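Local coordinates for protein putative alpha-L-fucosidase (Bacteroides thetaiotaomicron VPI-5482, PDB 3GZA) that probably hydrolyses alpha-L-fucosidic linkages as a glycoside hydrolase family 29 enzyme, with a barrel domain followed by a small beta-sandwich domain, at residues S345-R350 with N436-S441. Sequence-based numbering, arbitrary orientation. Where two conformers were deposited one is given.
Sequences SSPIAR and NFSAYS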
# COMPACT_ATOMS: atom_id res chain seq x y z
N SER A 345 5.42 16.48 -46.91
CA SER A 345 4.42 17.52 -46.71
C SER A 345 3.98 18.21 -47.98
O SER A 345 2.82 18.66 -48.07
CB SER A 345 4.89 18.56 -45.69
OG SER A 345 5.93 19.34 -46.23
N SER A 346 4.85 18.25 -48.98
CA SER A 346 4.56 18.95 -50.21
C SER A 346 4.78 18.06 -51.43
O SER A 346 5.88 17.94 -51.92
CB SER A 346 5.41 20.21 -50.27
OG SER A 346 5.12 21.03 -49.13
N PRO A 347 3.71 17.44 -51.94
CA PRO A 347 3.86 16.58 -53.12
C PRO A 347 4.06 17.30 -54.43
O PRO A 347 3.80 18.49 -54.54
CB PRO A 347 2.52 15.87 -53.21
CG PRO A 347 1.57 16.78 -52.61
CD PRO A 347 2.31 17.44 -51.47
N ILE A 348 4.56 16.55 -55.42
CA ILE A 348 4.72 17.09 -56.76
C ILE A 348 3.32 17.39 -57.28
O ILE A 348 3.09 18.40 -57.95
CB ILE A 348 5.38 16.08 -57.71
CG1 ILE A 348 6.82 15.80 -57.29
CG2 ILE A 348 5.34 16.57 -59.17
CD1 ILE A 348 7.41 14.55 -57.96
N ALA A 349 2.41 16.46 -57.03
CA ALA A 349 1.03 16.58 -57.44
C ALA A 349 0.20 15.66 -56.58
O ALA A 349 0.74 14.73 -55.97
CB ALA A 349 0.83 16.21 -58.93
N ARG A 350 -1.10 15.93 -56.52
CA ARG A 350 -2.05 15.13 -55.76
C ARG A 350 -3.39 15.09 -56.48
O ARG A 350 -3.73 16.00 -57.24
CB ARG A 350 -2.21 15.72 -54.36
CG ARG A 350 -3.30 15.07 -53.53
CD ARG A 350 -3.19 15.37 -52.05
NE ARG A 350 -4.44 15.04 -51.34
CZ ARG A 350 -4.57 14.84 -50.03
NH1 ARG A 350 -3.51 14.87 -49.22
NH2 ARG A 350 -5.76 14.56 -49.51
N ASN A 436 -6.52 10.51 -51.34
CA ASN A 436 -5.21 11.01 -51.68
C ASN A 436 -4.42 10.01 -52.52
O ASN A 436 -4.27 8.86 -52.14
CB ASN A 436 -4.46 11.30 -50.37
CG ASN A 436 -3.04 11.80 -50.56
OD1 ASN A 436 -2.64 12.16 -51.65
ND2 ASN A 436 -2.27 11.84 -49.47
N PHE A 437 -3.96 10.48 -53.68
CA PHE A 437 -3.00 9.77 -54.52
C PHE A 437 -2.01 10.88 -54.87
O PHE A 437 -2.35 11.82 -55.58
CB PHE A 437 -3.61 9.06 -55.73
CG PHE A 437 -2.58 8.52 -56.70
CD1 PHE A 437 -1.48 7.80 -56.24
CD2 PHE A 437 -2.73 8.69 -58.06
CE1 PHE A 437 -0.55 7.30 -57.12
CE2 PHE A 437 -1.80 8.17 -58.95
CZ PHE A 437 -0.69 7.49 -58.47
N SER A 438 -0.81 10.79 -54.31
CA SER A 438 0.20 11.85 -54.43
C SER A 438 1.57 11.32 -54.82
O SER A 438 1.92 10.22 -54.45
CB SER A 438 0.37 12.59 -53.11
OG SER A 438 -0.80 13.25 -52.70
N ALA A 439 2.34 12.14 -55.52
CA ALA A 439 3.69 11.78 -55.96
C ALA A 439 4.73 12.67 -55.32
O ALA A 439 4.47 13.87 -55.12
CB ALA A 439 3.80 11.87 -57.48
N TYR A 440 5.90 12.10 -55.05
CA TYR A 440 7.02 12.79 -54.44
C TYR A 440 8.34 12.42 -55.05
O TYR A 440 8.51 11.34 -55.59
CB TYR A 440 7.14 12.45 -52.94
CG TYR A 440 5.87 12.68 -52.18
CD1 TYR A 440 4.90 11.73 -52.14
CD2 TYR A 440 5.65 13.88 -51.50
CE1 TYR A 440 3.72 11.97 -51.47
CE2 TYR A 440 4.51 14.11 -50.83
CZ TYR A 440 3.53 13.16 -50.83
OH TYR A 440 2.35 13.38 -50.17
N SER A 441 9.29 13.34 -54.94
CA SER A 441 10.67 13.07 -55.32
C SER A 441 11.49 13.31 -54.05
O SER A 441 11.55 14.43 -53.56
CB SER A 441 11.15 13.97 -56.45
OG SER A 441 12.40 13.50 -56.86
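Arg350 lays one face of its guanidinium over the carboxamide of Asn436: the two planes differ by only 10°, and CG of Asn436 sits 3.4 Å from Arg350 CZ, offset toward the rim of the group. Arg350 NH1 and Asn436 ND2 are both donors, and Arg350 NE meets Asn436 OD1 at a poor angle, so the pair stacks without a hydrogen bond. CG of Arg350 is anti to the backbone N (chi1 173°), and the extended chain carries the methylenes past Ser438. Asn436 ND2 also bonds Gln374 OE1, and Arg350 NH2 makes a weak bond to Ile435 O. Strand 349-353 is the edge of an antiparallel four-stranded sheet, with 434-440 next inward, in a beta-sandwich consistent with the F5/8 type C family; helix 327-344 leads into it from the barrel side. Pro347 runs alongside Tyr440, its CB 3.6 Å from ring atom CE2, while the Tyr440 side chain also touches Ile372 of strand 366-375. Ile348 N donates to Ala439 O at 2.7 Å, and Ala439 N to Ala349 O at 3.1 Å. The Ile348 side chain, CG1 beside the backbone N (chi1 -66°), reaches over the chain so that CD1 lies 3.7 Å from Tyr440 C.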